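Local coordinates for protein Beta/alpha-amylase (Paenibacillus polymyxa, PDB 3VOC) that hydrolyses alpha-1,4-glucosidic bonds of starch, its family 14 catalytic domain removing successive maltose units from the non-reducing chain ends, at residues G301-K313 / L341-V354. Sequence-based numbering, arbitrary orientation.
Sequences GYYDYNRLIQKFK and LVDTVSSIANAKGV. With EDO (1,2-ethanediol), chain E.
Ile309 fits as a knob among Val345, Ile348, Ala349 and Lys352, where helices 305-313 and 341-352 cross at -48° with axes 9.7 Å apart. Its two branches divide the work: CD1 lies 3.7 Å from Ile348 CG2, the two side chains crossing at about a right angle, while CG2, anti to the backbone N, reaches Ala349 and Val354 CG2. One turn earlier, the ring of Tyr305 takes Val345 CG2 over one face, 4.3 Å from its centroid and only 10° off the normal, a CH-pi contact. Leu341 CD1 meets the phenolic end of the same ring obliquely, and Tyr305 OH is hydrogen-bonded to Glu297, which satisfies the hydroxyl.

Lys352 is the reciprocal knob, set among Asn306, Ile309, Gln310 and Lys313. Its aliphatic chain runs extended as far as CE, which comes to 3.2 Å from Asn306 O. A serine in its place would probably open a gap between these four residues, since the CD and CE methylenes that fill it would be gone. Lys313 crosses Lys352 obliquely and, bending at its last side-chain torsion, donates from NZ to Lys352 O at 2.7 Å with a C=O...N angle of 168°. It thereby ties down the Schellman turn at Gly353, aided by a water joining NZ to Gly353 O.

The pair belongs to the outer helical layer of the (beta/alpha)8 barrel: helix 305-315 precedes strand 318-321 and helix 338-352 precedes strand 356-359. Val345, Val354 and Phe312 all rest on Leu319, and Ala349 on Leu356, while helix 240-268 flanks 305-313 through Leu308 and Phe312.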
loop_
_atom_site.group_PDB
_atom_site.type_symbol
_atom_site.label_atom_id
_atom_site.label_comp_id
_atom_site.label_asym_id
_atom_site.label_seq_id
_atom_site.Cartn_x
_atom_site.Cartn_y
_atom_site.Cartn_z
ATOM N N GLY A 301 8.060 -8.427 -0.596
ATOM C CA GLY A 301 8.239 -8.552 0.846
ATOM C C GLY A 301 7.287 -9.540 1.484
ATOM O O GLY A 301 7.208 -9.603 2.703
ATOM N N TYR A 302 6.555 -10.314 0.678
ATOM C CA TYR A 302 5.513 -11.186 1.232
ATOM C C TYR A 302 5.950 -12.629 1.266
ATOM O O TYR A 302 5.940 -13.330 0.244
ATOM C CB TYR A 302 4.190 -11.047 0.474
ATOM C CG TYR A 302 3.657 -9.628 0.412
ATOM C CD1 TYR A 302 4.040 -8.665 1.354
ATOM C CD2 TYR A 302 2.763 -9.248 -0.586
ATOM C CE1 TYR A 302 3.550 -7.355 1.287
ATOM C CE2 TYR A 302 2.280 -7.950 -0.669
ATOM C CZ TYR A 302 2.660 -7.008 0.281
ATOM O OH TYR A 302 2.149 -5.722 0.191
ATOM N N TYR A 303 6.310 -13.067 2.465
ATOM C CA TYR A 303 6.784 -14.422 2.717
ATOM C C TYR A 303 5.694 -15.268 3.377
ATOM O O TYR A 303 5.582 -16.465 3.116
ATOM C CB TYR A 303 8.034 -14.316 3.608
ATOM C CG TYR A 303 8.486 -15.579 4.312
ATOM C CD1 TYR A 303 8.965 -16.678 3.591
ATOM C CD2 TYR A 303 8.457 -15.659 5.710
ATOM C CE1 TYR A 303 9.402 -17.828 4.244
ATOM C CE2 TYR A 303 8.878 -16.799 6.369
ATOM C CZ TYR A 303 9.353 -17.875 5.630
ATOM O OH TYR A 303 9.764 -19.000 6.290
ATOM N N ASP A 304 4.884 -14.639 4.221
ATOM C CA ASP A 304 3.937 -15.375 5.063
ATOM C C ASP A 304 2.744 -14.452 5.316
ATOM O O ASP A 304 2.803 -13.551 6.169
ATOM C CB ASP A 304 4.652 -15.818 6.372
ATOM C CG ASP A 304 3.734 -16.532 7.374
ATOM O OD1 ASP A 304 2.495 -16.518 7.223
ATOM O OD2 ASP A 304 4.280 -17.090 8.356
ATOM N N TYR A 305 1.657 -14.678 4.575
ATOM C CA TYR A 305 0.481 -13.824 4.717
ATOM C C TYR A 305 -0.185 -13.994 6.083
ATOM O O TYR A 305 -0.762 -13.043 6.610
ATOM C CB TYR A 305 -0.546 -14.113 3.626
ATOM C CG TYR A 305 -0.194 -13.581 2.264
ATOM C CD1 TYR A 305 0.055 -12.220 2.061
ATOM C CD2 TYR A 305 -0.145 -14.430 1.167
ATOM C CE1 TYR A 305 0.370 -11.733 0.804
ATOM C CE2 TYR A 305 0.169 -13.949 -0.092
ATOM C CZ TYR A 305 0.428 -12.601 -0.265
ATOM O OH TYR A 305 0.732 -12.122 -1.524
ATOM N N ASN A 306 -0.121 -15.194 6.658
ATOM C CA ASN A 306 -0.718 -15.381 7.992
ATOM C C ASN A 306 -0.048 -14.422 8.978
ATOM O O ASN A 306 -0.707 -13.748 9.756
ATOM C CB ASN A 306 -0.571 -16.828 8.501
ATOM C CG ASN A 306 -1.529 -17.802 7.822
ATOM O OD1 ASN A 306 -2.748 -17.578 7.754
ATOM N ND2 ASN A 306 -0.984 -18.914 7.350
ATOM N N ARG A 307 1.278 -14.374 8.936
ATOM C CA ARG A 307 2.023 -13.545 9.862
ATOM C C ARG A 307 1.830 -12.068 9.562
ATOM O O ARG A 307 1.739 -11.264 10.475
ATOM C CB ARG A 307 3.507 -13.871 9.792
ATOM C CG ARG A 307 4.262 -13.468 11.040
ATOM C CD ARG A 307 5.709 -13.894 10.899
ATOM N NE ARG A 307 6.497 -12.859 10.230
ATOM C CZ ARG A 307 7.699 -13.058 9.704
ATOM N NH1 ARG A 307 8.235 -14.272 9.710
ATOM N NH2 ARG A 307 8.364 -12.042 9.163
ATOM N N LEU A 308 1.813 -11.713 8.281
ATOM C CA LEU A 308 1.676 -10.310 7.898
ATOM C C LEU A 308 0.320 -9.781 8.352
ATOM O O LEU A 308 0.223 -8.667 8.890
ATOM C CB LEU A 308 1.821 -10.153 6.380
ATOM C CG LEU A 308 1.752 -8.714 5.831
ATOM C CD1 LEU A 308 2.873 -7.832 6.394
ATOM C CD2 LEU A 308 1.847 -8.735 4.328
ATOM N N ILE A 309 -0.722 -10.581 8.146
ATOM C CA ILE A 309 -2.088 -10.145 8.476
ATOM C C ILE A 309 -2.271 -10.128 9.987
ATOM O O ILE A 309 -2.965 -9.267 10.520
ATOM C CB ILE A 309 -3.164 -10.954 7.684
ATOM C CG1 ILE A 309 -3.041 -10.621 6.181
ATOM C CG2 ILE A 309 -4.586 -10.580 8.117
ATOM C CD1 ILE A 309 -3.737 -11.649 5.245
ATOM N N GLN A 310 -1.603 -11.055 10.682
ATOM C CA GLN A 310 -1.523 -10.992 12.149
ATOM C C GLN A 310 -0.987 -9.645 12.663
ATOM O O GLN A 310 -1.452 -9.144 13.701
ATOM C CB GLN A 310 -0.686 -12.143 12.723
ATOM C CG GLN A 310 -0.659 -12.170 14.280
ATOM C CD GLN A 310 -2.033 -12.308 14.910
ATOM O OE1 GLN A 310 -2.381 -11.585 15.872
ATOM N NE2 GLN A 310 -2.834 -13.228 14.374
ATOM N N LYS A 311 -0.015 -9.068 11.950
ATOM C CA LYS A 311 0.534 -7.772 12.340
ATOM C C LYS A 311 -0.499 -6.651 12.195
ATOM O O LYS A 311 -0.513 -5.725 13.008
ATOM C CB LYS A 311 1.825 -7.453 11.566
ATOM C CG LYS A 311 2.592 -6.247 12.086
ATOM C CD LYS A 311 3.353 -6.561 13.382
ATOM C CE LYS A 311 4.131 -5.354 13.875
ATOM N NZ LYS A 311 4.454 -5.523 15.329
ATOM N N PHE A 312 -1.363 -6.736 11.176
ATOM C CA PHE A 312 -2.493 -5.804 11.066
ATOM C C PHE A 312 -3.381 -5.890 12.311
ATOM O O PHE A 312 -3.728 -4.871 12.906
ATOM C CB PHE A 312 -3.328 -6.068 9.798
ATOM C CG PHE A 312 -2.795 -5.379 8.582
ATOM C CD1 PHE A 312 -1.673 -5.887 7.923
ATOM C CD2 PHE A 312 -3.399 -4.216 8.101
ATOM C CE1 PHE A 312 -1.153 -5.255 6.801
ATOM C CE2 PHE A 312 -2.890 -3.564 6.958
ATOM C CZ PHE A 312 -1.761 -4.095 6.305
ATOM N N LYS A 313 -3.721 -7.114 12.707
ATOM C CA LYS A 313 -4.543 -7.332 13.893
ATOM C C LYS A 313 -3.859 -6.749 15.122
ATOM O O LYS A 313 -4.493 -6.042 15.902
ATOM C CB LYS A 313 -4.782 -8.826 14.119
ATOM C CG LYS A 313 -5.851 -9.118 15.168
ATOM C CD LYS A 313 -6.170 -10.613 15.205
ATOM C CE LYS A 313 -7.256 -10.973 16.234
ATOM N NZ LYS A 313 -8.530 -10.237 15.991
ATOM N N LEU A 341 -5.754 -15.099 -5.174
ATOM C CA LEU A 341 -5.010 -14.260 -4.217
ATOM C C LEU A 341 -5.964 -13.499 -3.291
ATOM O O LEU A 341 -5.785 -13.503 -2.058
ATOM C CB LEU A 341 -4.067 -13.299 -4.956
ATOM C CG LEU A 341 -3.244 -12.299 -4.141
ATOM C CD1 LEU A 341 -2.327 -13.019 -3.152
ATOM C CD2 LEU A 341 -2.439 -11.413 -5.108
ATOM N N VAL A 342 -6.986 -12.884 -3.882
ATOM C CA VAL A 342 -8.027 -12.218 -3.094
ATOM C C VAL A 342 -8.659 -13.193 -2.097
ATOM O O VAL A 342 -8.823 -12.857 -0.926
ATOM C CB VAL A 342 -9.138 -11.596 -3.985
ATOM C CG1 VAL A 342 -10.304 -11.097 -3.105
ATOM C CG2 VAL A 342 -8.568 -10.443 -4.860
ATOM N N ASP A 343 -9.018 -14.396 -2.567
ATOM C CA ASP A 343 -9.598 -15.415 -1.671
ATOM C C ASP A 343 -8.645 -15.754 -0.525
ATOM O O ASP A 343 -9.061 -15.798 0.625
ATOM C CB ASP A 343 -9.961 -16.699 -2.415
ATOM C CG ASP A 343 -11.090 -16.509 -3.414
ATOM O OD1 ASP A 343 -11.685 -15.411 -3.465
ATOM O OD2 ASP A 343 -11.373 -17.475 -4.166
ATOM N N THR A 344 -7.371 -15.968 -0.855
ATOM C CA THR A 344 -6.351 -16.297 0.147
ATOM C C THR A 344 -6.256 -15.224 1.226
ATOM O O THR A 344 -6.434 -15.514 2.409
ATOM C CB THR A 344 -4.972 -16.521 -0.511
ATOM O OG1 THR A 344 -5.059 -17.648 -1.393
ATOM C CG2 THR A 344 -3.897 -16.808 0.567
ATOM N N VAL A 345 -6.004 -13.987 0.816
ATOM C CA VAL A 345 -5.809 -12.879 1.749
ATOM C C VAL A 345 -7.083 -12.639 2.544
ATOM O O VAL A 345 -7.049 -12.508 3.786
ATOM C CB VAL A 345 -5.360 -11.590 1.007
ATOM C CG1 VAL A 345 -5.494 -10.348 1.908
ATOM C CG2 VAL A 345 -3.931 -11.743 0.483
ATOM N N SER A 346 -8.207 -12.621 1.835
ATOM C CA SER A 346 -9.511 -12.391 2.475
ATOM C C SER A 346 -9.867 -13.460 3.515
ATOM O O SER A 346 -10.329 -13.120 4.607
ATOM C CB SER A 346 -10.632 -12.261 1.427
ATOM O OG SER A 346 -10.411 -11.156 0.555
ATOM N N SER A 347 -9.664 -14.731 3.172
ATOM C CA SER A 347 -9.916 -15.852 4.106
ATOM C C SER A 347 -9.072 -15.750 5.375
ATOM O O SER A 347 -9.565 -15.986 6.484
ATOM C CB SER A 347 -9.605 -17.197 3.445
ATOM O OG SER A 347 -10.616 -17.549 2.518
ATOM N N ILE A 348 -7.797 -15.419 5.204
ATOM C CA ILE A 348 -6.908 -15.251 6.353
ATOM C C ILE A 348 -7.365 -14.092 7.234
ATOM O O ILE A 348 -7.500 -14.253 8.455
ATOM C CB ILE A 348 -5.449 -15.075 5.922
ATOM C CG1 ILE A 348 -4.973 -16.339 5.189
ATOM C CG2 ILE A 348 -4.551 -14.714 7.152
ATOM C CD1 ILE A 348 -3.637 -16.193 4.464
ATOM N N ALA A 349 -7.602 -12.930 6.627
ATOM C CA ALA A 349 -8.116 -11.785 7.378
ATOM C C ALA A 349 -9.396 -12.128 8.160
ATOM O O ALA A 349 -9.505 -11.812 9.350
ATOM C CB ALA A 349 -8.348 -10.607 6.447
ATOM N N ASN A 350 -10.361 -12.781 7.509
ATOM C CA ASN A 350 -11.607 -13.145 8.218
ATOM C C ASN A 350 -11.387 -14.145 9.338
ATOM O O ASN A 350 -11.990 -14.019 10.398
ATOM C CB ASN A 350 -12.691 -13.667 7.268
ATOM C CG ASN A 350 -13.347 -12.550 6.482
ATOM O OD1 ASN A 350 -13.337 -11.391 6.903
ATOM N ND2 ASN A 350 -13.912 -12.891 5.334
ATOM N N ALA A 351 -10.516 -15.124 9.098
ATOM C CA ALA A 351 -10.151 -16.111 10.129
ATOM C C ALA A 351 -9.604 -15.420 11.377
ATOM O O ALA A 351 -9.812 -15.893 12.498
ATOM C CB ALA A 351 -9.126 -17.095 9.592
ATOM N N LYS A 352 -8.919 -14.296 11.175
ATOM C CA LYS A 352 -8.301 -13.537 12.270
ATOM C C LYS A 352 -9.157 -12.394 12.796
ATOM O O LYS A 352 -8.794 -11.747 13.777
ATOM C CB LYS A 352 -6.927 -13.001 11.852
ATOM C CG LYS A 352 -5.945 -14.098 11.486
ATOM C CD LYS A 352 -4.551 -13.541 11.359
ATOM C CE LYS A 352 -3.556 -14.630 11.034
ATOM N NZ LYS A 352 -3.081 -15.348 12.247
ATOM N N GLY A 353 -10.294 -12.136 12.168
ATOM C CA GLY A 353 -11.107 -11.006 12.591
ATOM C C GLY A 353 -10.476 -9.671 12.224
ATOM O O GLY A 353 -10.679 -8.679 12.922
ATOM N N VAL A 354 -9.705 -9.638 11.138
ATOM C CA VAL A 354 -9.216 -8.368 10.587
ATOM C C VAL A 354 -10.250 -7.830 9.601
ATOM O O VAL A 354 -10.605 -8.512 8.641
ATOM C CB VAL A 354 -7.833 -8.530 9.911
ATOM C CG1 VAL A 354 -7.396 -7.230 9.217
ATOM C CG2 VAL A 354 -6.780 -8.950 10.952
HETATM C C1 EDO E . 4.177 -15.503 -1.047
HETATM O O1 EDO E . 5.417 -16.044 -0.586
HETATM C C2 EDO E . 3.096 -15.872 -0.049
HETATM O O2 EDO E . 2.781 -17.257 -0.245
HETATM O O HOH W 1 -9.236 -7.565 15.589
#